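Local atomic coordinates of putative DNA-binding protein (Salmonella choleraesuis, PDB entry 2HX0), a protein that probably binds DNA and carries a histidine site that holds a magnesium ion. Residues Q29-Q34 with G106-G111; S55-A60 with T113-L118; G74-I79 with L94-P99. The protein carries 2 engineered substitutions. All blocks are in the same frame, centred on the assembly; numbering follows the deposited sequence.

Contact 1: Q29-Q34 with G106-G111; sequences QEVFSQ and GHMMPG. With MG (magnesium ion), chain B.
Selenomethionine Met108 slides along the ring of Phe32 in the opposite direction, just after His107, whose ND1 binds the magnesium ion at 2.6 Å together with water 2 and NE2 of His91 and His93. The chain of Met108 runs extended as far as SE, its CG lying at the edge of the Phe32 ring and in its plane. It then bends (chi3 98°), which brings CE obliquely against CD1 of Phe32 at 3.3 Å and also within 3.8 Å of Val31 CG1. Met109 directs its side chain elsewhere and contributes its carbonyl: water 1 donates to Met109 O and to Glu30 OE2, bridging Met109 and the helix start. Pro110 lies over one face of the Phe32 ring in a CH-pi contact, CG standing 4.0 Å from the centroid and 26° off the normal, offset toward the rim. Gly111 ends the segment with a nearly straight bond from its N to Glu30 OE2 (2.9 Å, 170°), arriving from above the carboxylate plane. Phe32 N reaches the same oxygen from the opposite face at 3.0 Å, while Ser33 N is bonded to OE1 at 2.6 Å. Glu30 is thus the N-cap of helix 31-42, and one carboxylate serves both the first turn and Gly111; these donors and the helix end would probably favour its charged form. Backbone bonds between Val31 and Cys112 and between Gln29 and Val114 continue the attachment beyond Gly111. Met108 meanwhile packs on Leu92 and Leu94 of strand 89-97, and Met109 on Ala60 and Arg62 of strand 59-62; strand 103-108 runs between these two strands, and the start of helix 31-42 packs on its end, Phe32 also touching Glu90.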
loop_
_atom_site.group_PDB
_atom_site.type_symbol
_atom_site.label_atom_id
_atom_site.label_comp_id
_atom_site.label_asym_id
_atom_site.label_seq_id
_atom_site.Cartn_x
_atom_site.Cartn_y
_atom_site.Cartn_z
ATOM N N GLN A 29 -22.366 -2.854 2.157
ATOM C CA GLN A 29 -22.022 -3.229 0.795
ATOM C C GLN A 29 -20.898 -4.258 0.767
ATOM O O GLN A 29 -20.010 -4.261 1.623
ATOM C CB GLN A 29 -21.628 -1.992 -0.023
ATOM C CG GLN A 29 -22.740 -0.952 -0.162
ATOM C CD GLN A 29 -22.391 0.150 -1.146
ATOM O OE1 GLN A 29 -21.319 0.749 -1.067
ATOM N NE2 GLN A 29 -23.298 0.428 -2.075
ATOM N N GLU A 30 -20.960 -5.143 -0.219
ATOM C CA GLU A 30 -19.958 -6.187 -0.390
ATOM C C GLU A 30 -18.875 -5.604 -1.304
ATOM O O GLU A 30 -19.169 -5.075 -2.376
ATOM C CB GLU A 30 -20.624 -7.425 -1.001
ATOM C CG GLU A 30 -19.784 -8.691 -1.002
ATOM C CD GLU A 30 -18.808 -8.726 -2.150
ATOM O OE1 GLU A 30 -19.205 -8.327 -3.264
ATOM O OE2 GLU A 30 -17.654 -9.159 -1.948
ATOM N N VAL A 31 -17.622 -5.702 -0.867
ATOM C CA VAL A 31 -16.499 -5.127 -1.603
ATOM C C VAL A 31 -16.243 -5.604 -3.028
ATOM O O VAL A 31 -16.102 -4.784 -3.935
ATOM C CB VAL A 31 -15.199 -5.265 -0.784
ATOM C CG1 VAL A 31 -14.054 -4.536 -1.480
ATOM C CG2 VAL A 31 -15.413 -4.679 0.598
ATOM N N PHE A 32 -16.163 -6.913 -3.236
ATOM C CA PHE A 32 -15.916 -7.437 -4.573
ATOM C C PHE A 32 -16.920 -6.912 -5.593
ATOM O O PHE A 32 -16.542 -6.425 -6.663
ATOM C CB PHE A 32 -15.972 -8.962 -4.565
ATOM C CG PHE A 32 -14.658 -9.622 -4.866
ATOM C CD1 PHE A 32 -13.605 -9.563 -3.956
ATOM C CD2 PHE A 32 -14.480 -10.323 -6.054
ATOM C CE1 PHE A 32 -12.386 -10.201 -4.226
ATOM C CE2 PHE A 32 -13.269 -10.964 -6.337
ATOM C CZ PHE A 32 -12.222 -10.902 -5.419
ATOM N N SER A 33 -18.203 -7.010 -5.263
ATOM C CA SER A 33 -19.248 -6.555 -6.167
ATOM C C SER A 33 -19.178 -5.061 -6.461
ATOM O O SER A 33 -19.400 -4.640 -7.596
ATOM C CB SER A 33 -20.630 -6.923 -5.608
ATOM O OG SER A 33 -20.877 -6.305 -4.359
ATOM N N GLN A 34 -18.872 -4.261 -5.444
ATOM C CA GLN A 34 -18.772 -2.818 -5.637
ATOM C C GLN A 34 -17.563 -2.444 -6.484
ATOM O O GLN A 34 -17.640 -1.536 -7.309
ATOM C CB GLN A 34 -18.697 -2.097 -4.289
ATOM C CG GLN A 34 -20.043 -1.923 -3.606
ATOM C CD GLN A 34 -21.049 -1.185 -4.475
ATOM O OE1 GLN A 34 -20.774 -0.097 -4.991
ATOM N NE2 GLN A 34 -22.230 -1.773 -4.636
ATOM N N GLY A 106 -4.679 -12.618 3.469
ATOM C CA GLY A 106 -4.851 -13.658 2.476
ATOM C C GLY A 106 -5.389 -13.117 1.169
ATOM O O GLY A 106 -5.470 -11.905 0.968
ATOM N N HIS A 107 -5.746 -14.032 0.279
ATOM C CA HIS A 107 -6.303 -13.701 -1.025
ATOM C C HIS A 107 -7.751 -13.290 -0.757
ATOM O O HIS A 107 -8.513 -14.056 -0.165
ATOM C CB HIS A 107 -6.241 -14.951 -1.912
ATOM C CG HIS A 107 -6.696 -14.736 -3.322
ATOM N ND1 HIS A 107 -5.966 -14.014 -4.241
ATOM C CD2 HIS A 107 -7.788 -15.189 -3.982
ATOM C CE1 HIS A 107 -6.589 -14.033 -5.407
ATOM N NE2 HIS A 107 -7.697 -14.739 -5.277
HETATM N N MSE A 108 -8.133 -12.084 -1.167
HETATM C CA MSE A 108 -9.492 -11.621 -0.930
HETATM C C MSE A 108 -10.504 -12.343 -1.810
HETATM O O MSE A 108 -10.289 -12.521 -3.007
HETATM C CB MSE A 108 -9.592 -10.111 -1.157
HETATM C CG MSE A 108 -10.943 -9.538 -0.785
HETATM SE SE MSE A 108 -10.916 -7.611 -0.758
HETATM C CE MSE A 108 -11.658 -7.264 -2.502
HETATM N N MSE A 109 -11.608 -12.759 -1.198
HETATM C CA MSE A 109 -12.674 -13.462 -1.901
HETATM C C MSE A 109 -13.982 -12.695 -1.748
HETATM O O MSE A 109 -14.089 -11.796 -0.917
HETATM C CB MSE A 109 -12.867 -14.862 -1.309
HETATM C CG MSE A 109 -11.657 -15.770 -1.380
HETATM SE SE MSE A 109 -11.184 -16.207 -3.192
HETATM C CE MSE A 109 -12.702 -17.299 -3.651
ATOM N N PRO A 110 -14.994 -13.033 -2.559
ATOM C CA PRO A 110 -16.273 -12.331 -2.434
ATOM C C PRO A 110 -16.865 -12.633 -1.056
ATOM O O PRO A 110 -16.768 -13.760 -0.567
ATOM C CB PRO A 110 -17.105 -12.931 -3.563
ATOM C CG PRO A 110 -16.080 -13.257 -4.598
ATOM C CD PRO A 110 -14.972 -13.871 -3.772
ATOM N N GLY A 111 -17.464 -11.631 -0.425
ATOM C CA GLY A 111 -18.047 -11.842 0.885
ATOM C C GLY A 111 -17.603 -10.861 1.956
ATOM O O GLY A 111 -18.073 -10.931 3.092
HETATM MG MG MG B . -3.457 -14.187 -4.692
HETATM O O HOH W 1 -15.157 -9.170 -0.953
HETATM O O HOH W 2 -1.156 -15.050 -5.223
#

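Contact 2: S55-A60 with T113-L118; sequences SLTDVA and TVRTTL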
loop_
_atom_site.group_PDB
_atom_site.type_symbol
_atom_site.label_atom_id
_atom_site.label_comp_id
_atom_site.label_asym_id
_atom_site.label_seq_id
_atom_site.Cartn_x
_atom_site.Cartn_y
_atom_site.Cartn_z
ATOM N N SER A 55 -13.305 -0.236 7.267
ATOM C CA SER A 55 -13.671 -1.252 8.242
ATOM C C SER A 55 -14.603 -2.287 7.629
ATOM O O SER A 55 -15.353 -1.990 6.702
ATOM C CB SER A 55 -14.356 -0.579 9.433
ATOM O OG SER A 55 -15.430 0.237 8.999
ATOM N N LEU A 56 -14.552 -3.504 8.158
ATOM C CA LEU A 56 -15.394 -4.584 7.664
ATOM C C LEU A 56 -16.073 -5.326 8.802
ATOM O O LEU A 56 -15.607 -5.302 9.943
ATOM C CB LEU A 56 -14.567 -5.590 6.865
ATOM C CG LEU A 56 -13.807 -5.099 5.634
ATOM C CD1 LEU A 56 -12.937 -6.221 5.103
ATOM C CD2 LEU A 56 -14.786 -4.627 4.560
ATOM N N THR A 57 -17.177 -5.984 8.467
ATOM C CA THR A 57 -17.938 -6.782 9.417
ATOM C C THR A 57 -17.704 -8.237 9.022
ATOM O O THR A 57 -17.236 -9.045 9.826
ATOM C CB THR A 57 -19.435 -6.450 9.342
ATOM O OG1 THR A 57 -19.641 -5.104 9.784
ATOM C CG2 THR A 57 -20.240 -7.399 10.220
ATOM N N ASP A 58 -18.024 -8.569 7.776
ATOM C CA ASP A 58 -17.799 -9.916 7.276
ATOM C C ASP A 58 -16.506 -9.891 6.473
ATOM O O ASP A 58 -16.241 -8.938 5.743
ATOM C CB ASP A 58 -18.948 -10.369 6.371
ATOM C CG ASP A 58 -20.281 -10.385 7.087
ATOM O OD1 ASP A 58 -20.346 -10.939 8.204
ATOM O OD2 ASP A 58 -21.263 -9.849 6.533
ATOM N N VAL A 59 -15.704 -10.937 6.614
ATOM C CA VAL A 59 -14.445 -11.023 5.891
ATOM C C VAL A 59 -14.315 -12.393 5.238
ATOM O O VAL A 59 -14.566 -13.418 5.873
ATOM C CB VAL A 59 -13.244 -10.799 6.835
ATOM C CG1 VAL A 59 -11.947 -10.869 6.046
ATOM C CG2 VAL A 59 -13.372 -9.455 7.531
ATOM N N ALA A 60 -13.932 -12.398 3.967
ATOM C CA ALA A 60 -13.762 -13.628 3.208
ATOM C C ALA A 60 -12.336 -13.660 2.677
ATOM O O ALA A 60 -11.954 -12.831 1.850
ATOM C CB ALA A 60 -14.761 -13.671 2.053
ATOM N N THR A 113 -17.827 -7.528 3.735
ATOM C CA THR A 113 -18.832 -6.472 3.807
ATOM C C THR A 113 -18.370 -5.275 4.630
ATOM O O THR A 113 -17.770 -5.428 5.691
ATOM C CB THR A 113 -20.161 -7.001 4.388
ATOM O OG1 THR A 113 -19.953 -7.483 5.719
ATOM C CG2 THR A 113 -20.697 -8.135 3.524
ATOM N N VAL A 114 -18.653 -4.081 4.118
ATOM C CA VAL A 114 -18.273 -2.834 4.776
ATOM C C VAL A 114 -18.997 -2.634 6.105
ATOM O O VAL A 114 -20.203 -2.870 6.214
ATOM C CB VAL A 114 -18.571 -1.632 3.850
ATOM C CG1 VAL A 114 -18.198 -0.322 4.532
ATOM C CG2 VAL A 114 -17.797 -1.787 2.554
ATOM N N ARG A 115 -18.258 -2.189 7.117
ATOM C CA ARG A 115 -18.848 -1.948 8.426
ATOM C C ARG A 115 -19.325 -0.500 8.502
ATOM O O ARG A 115 -20.527 -0.243 8.550
ATOM C CB ARG A 115 -17.827 -2.243 9.531
ATOM C CG ARG A 115 -18.400 -2.185 10.943
ATOM C CD ARG A 115 -17.643 -3.124 11.871
ATOM N NE ARG A 115 -16.217 -2.814 11.954
ATOM C CZ ARG A 115 -15.713 -1.783 12.623
ATOM N NH1 ARG A 115 -16.518 -0.954 13.277
ATOM N NH2 ARG A 115 -14.401 -1.577 12.640
ATOM N N THR A 116 -18.388 0.443 8.497
ATOM C CA THR A 116 -18.749 1.854 8.546
ATOM C C THR A 116 -18.368 2.564 7.252
ATOM O O THR A 116 -19.058 3.490 6.825
ATOM C CB THR A 116 -18.070 2.595 9.725
ATOM O OG1 THR A 116 -16.648 2.572 9.559
ATOM C CG2 THR A 116 -18.442 1.944 11.047
ATOM N N THR A 117 -17.288 2.125 6.614
ATOM C CA THR A 117 -16.847 2.772 5.386
ATOM C C THR A 117 -15.663 2.048 4.752
ATOM O O THR A 117 -14.994 1.243 5.392
ATOM C CB THR A 117 -16.385 4.232 5.678
ATOM O OG1 THR A 117 -16.228 4.954 4.451
ATOM C CG2 THR A 117 -15.035 4.225 6.393
ATOM N N LEU A 118 -15.428 2.325 3.477
ATOM C CA LEU A 118 -14.259 1.795 2.786
ATOM C C LEU A 118 -13.871 2.902 1.819
ATOM O O LEU A 118 -14.600 3.197 0.874
ATOM C CB LEU A 118 -14.540 0.497 2.026
ATOM C CG LEU A 118 -13.195 -0.132 1.622
ATOM C CD1 LEU A 118 -12.490 -0.655 2.875
ATOM C CD2 LEU A 118 -13.402 -1.259 0.626
#
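Arg115 reaches across Ser55, Leu56 and Thr57, its stem along Thr57 OG1 and its flat end over Ser55. Its CB lies between two hydroxyls, with Thr57 OG1 at 3.4 Å and Ser55 OG only slightly farther. CG and CD pass the same Thr57 oxygen, the two side chains crossing at about a right angle. A bend at chi3 (59°) then swings the guanidinium back over Ser55, and NE donates to Leu56 O in a long, bent bond of 3.3 Å. That carbonyl lies at the guanidinium edge, in its plane, although NE stands well above the plane of the carbonyl. CZ and NH2 rest on Ser55, whose CB comes within 3.4 Å of NH2, covering one face of the group. NH2 itself is taken by Glu77 OE2 in a salt bridge and by Phe76 O, so bonds at NE and NH2 help fix the rotation of the flat end. On the guanidinium face that Ser55 covers, Ser55 OG also shares a 2.7 Å hydrogen bond with Thr116 OG1, either being able to donate. At the other end of the contact Thr113 OG1 donates to Asp58 OD2 (2.8 Å) and accepts from Asp58 N (3.0 Å); its chi1 of 61° sets the hydroxyl between backbone N and carbonyl carbon, facing that residue. The backbones are joined antiparallel by Thr57 N to Thr113 O, Thr113 N to Asp58 O, Arg115 N to Ser55 O and Ser55 N to Thr117 O. The last two leave Arg115, Thr116 and Thr117 opposite the single residue Ser55, where the chain turns a corner. This is a bent antiparallel strand pair of the PCC domain, its arginine set against Glu77, seen to bind magnesium in a crystal structure of this protein, beside the second subunit.

Contact 3: G74-I79 with L94-P99; sequences GTFEVI and LAVSDP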
loop_
_atom_site.group_PDB
_atom_site.type_symbol
_atom_site.label_atom_id
_atom_site.label_comp_id
_atom_site.label_asym_id
_atom_site.label_seq_id
_atom_site.Cartn_x
_atom_site.Cartn_y
_atom_site.Cartn_z
ATOM N N GLY A 74 -17.115 -10.146 12.407
ATOM C CA GLY A 74 -16.749 -9.465 13.628
ATOM C C GLY A 74 -16.553 -7.989 13.390
ATOM O O GLY A 74 -17.308 -7.361 12.644
ATOM N N THR A 75 -15.535 -7.438 14.034
ATOM C CA THR A 75 -15.221 -6.026 13.914
ATOM C C THR A 75 -13.777 -5.939 13.450
ATOM O O THR A 75 -12.854 -6.180 14.227
ATOM C CB THR A 75 -15.367 -5.320 15.275
ATOM O OG1 THR A 75 -16.694 -5.526 15.777
ATOM C CG2 THR A 75 -15.112 -3.835 15.135
ATOM N N PHE A 76 -13.584 -5.600 12.180
ATOM C CA PHE A 76 -12.245 -5.512 11.623
ATOM C C PHE A 76 -11.926 -4.178 10.971
ATOM O O PHE A 76 -12.813 -3.473 10.487
ATOM C CB PHE A 76 -12.033 -6.592 10.564
ATOM C CG PHE A 76 -12.220 -7.995 11.061
ATOM C CD1 PHE A 76 -13.474 -8.603 11.029
ATOM C CD2 PHE A 76 -11.130 -8.725 11.528
ATOM C CE1 PHE A 76 -13.639 -9.929 11.454
ATOM C CE2 PHE A 76 -11.279 -10.041 11.951
ATOM C CZ PHE A 76 -12.539 -10.647 11.914
ATOM N N GLU A 77 -10.643 -3.845 10.960
ATOM C CA GLU A 77 -10.178 -2.633 10.306
ATOM C C GLU A 77 -9.423 -3.112 9.082
ATOM O O GLU A 77 -8.707 -4.116 9.144
ATOM C CB GLU A 77 -9.215 -1.848 11.199
ATOM C CG GLU A 77 -9.858 -1.236 12.424
ATOM C CD GLU A 77 -10.884 -0.185 12.068
ATOM O OE1 GLU A 77 -10.499 0.846 11.482
ATOM O OE2 GLU A 77 -12.079 -0.389 12.369
ATOM N N VAL A 78 -9.599 -2.421 7.964
ATOM C CA VAL A 78 -8.874 -2.793 6.759
ATOM C C VAL A 78 -7.521 -2.102 6.852
ATOM O O VAL A 78 -7.440 -0.872 6.872
ATOM C CB VAL A 78 -9.599 -2.329 5.489
ATOM C CG1 VAL A 78 -8.709 -2.562 4.277
ATOM C CG2 VAL A 78 -10.902 -3.091 5.336
ATOM N N ILE A 79 -6.458 -2.894 6.921
ATOM C CA ILE A 79 -5.115 -2.340 7.034
ATOM C C ILE A 79 -4.522 -2.120 5.656
ATOM O O ILE A 79 -3.841 -1.122 5.407
ATOM C CB ILE A 79 -4.212 -3.272 7.866
ATOM C CG1 ILE A 79 -4.733 -3.327 9.307
ATOM C CG2 ILE A 79 -2.770 -2.775 7.846
ATOM C CD1 ILE A 79 -3.842 -3.835 10.389
ATOM N N LEU A 94 -5.926 -9.002 0.954
ATOM C CA LEU A 94 -6.437 -8.181 2.040
ATOM C C LEU A 94 -5.819 -8.506 3.388
ATOM O O LEU A 94 -5.554 -9.669 3.693
ATOM C CB LEU A 94 -7.955 -8.368 2.129
ATOM C CG LEU A 94 -8.727 -7.797 3.327
ATOM C CD1 LEU A 94 -8.768 -6.279 3.264
ATOM C CD2 LEU A 94 -10.145 -8.359 3.319
ATOM N N ALA A 95 -5.589 -7.466 4.188
ATOM C CA ALA A 95 -5.055 -7.619 5.539
ATOM C C ALA A 95 -5.991 -6.834 6.457
ATOM O O ALA A 95 -6.258 -5.655 6.219
ATOM C CB ALA A 95 -3.633 -7.059 5.627
ATOM N N VAL A 96 -6.511 -7.495 7.488
ATOM C CA VAL A 96 -7.410 -6.842 8.435
ATOM C C VAL A 96 -6.875 -6.994 9.856
ATOM O O VAL A 96 -6.124 -7.927 10.144
ATOM C CB VAL A 96 -8.838 -7.452 8.395
ATOM C CG1 VAL A 96 -9.490 -7.185 7.048
ATOM C CG2 VAL A 96 -8.774 -8.946 8.672
ATOM N N SER A 97 -7.246 -6.065 10.733
ATOM C CA SER A 97 -6.828 -6.120 12.133
ATOM C C SER A 97 -8.073 -6.222 13.008
ATOM O O SER A 97 -9.138 -5.719 12.643
ATOM C CB SER A 97 -6.015 -4.875 12.508
ATOM O OG SER A 97 -6.772 -3.686 12.343
ATOM N N ASP A 98 -7.948 -6.878 14.158
ATOM C CA ASP A 98 -9.098 -7.035 15.047
ATOM C C ASP A 98 -9.013 -6.140 16.289
ATOM O O ASP A 98 -8.075 -5.358 16.430
ATOM C CB ASP A 98 -9.266 -8.509 15.444
ATOM C CG ASP A 98 -8.148 -9.023 16.331
ATOM O OD1 ASP A 98 -7.429 -8.214 16.952
ATOM O OD2 ASP A 98 -8.008 -10.260 16.415
ATOM N N PRO A 99 -9.994 -6.242 17.206
ATOM C CA PRO A 99 -10.022 -5.433 18.433
ATOM C C PRO A 99 -8.791 -5.520 19.339
ATOM O O PRO A 99 -8.666 -4.744 20.287
ATOM C CB PRO A 99 -11.286 -5.923 19.137
ATOM C CG PRO A 99 -12.175 -6.290 17.991
ATOM C CD PRO A 99 -11.232 -7.033 17.085
#
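Glu77 and Ser97 form an antiparallel hydrogen-bonded pair: Glu77 N to Ser97 O and Ser97 N to Glu77 O, each 2.9 Å. Ile79 N adds a third bond, to Ala95 O. Val96 CA also approaches Glu77 O to 3.1 Å in a CA-H...O contact. On the face of Val78 and Val96, Phe76 CD2 meets Val96 CG2 at 3.7 Å, and the side chains of Val78 and Leu94 cross at about a right angle, CG1 against CD1. On the other face Ile79 CD1 lies against Ser97 CB at 3.2 Å, unusually short and so of doubtful exactness, and Ser97 OG sits beside Glu77 CB. These segments are the open end of the beta hairpin 75-86/89-97, strongly twisted, with strand directions 133° apart. Past the paired region Pro99 CD packs against Thr75 O at 3.4 Å. The Glu77 chain bends at chi2 (-64°), taking its carboxylate away from Ser97, the nearest side-chain atom about 3 Å from a magnesium ion. Farther out, Leu56 covers Val78 and Leu94, and Met103 lies against Ile79 and Ser97. His93 of the second subunit hydrogen-bonds through ND1 to Val78 O, and Ile79 of the third subunit packs on Ala95.

Overall arrangement
All three contacts lie within the PCC domain range and reach one antiparallel sheet. Centres of contacts 2 and 3 are about 8 Å apart, those of 1 and 2 about 9 Å, and those of 1 and 3 about 14 Å. Along the chain contacts 1 and 2 interlock, their segments alternating, while the hairpin of contact 3 is nested inside the loops closed by both. Strand 89-97 pairs with strand 103-108, joining contact 3 to contact 1; strands 47-56 and 75-86 pair between contacts 2 and 3. Contact 1 holds His107, one of the three histidines that bind the magnesium ion, whereas contacts 2 and 3 both touch the second subunit, placing Glu77 and Arg115 at the trimer interface.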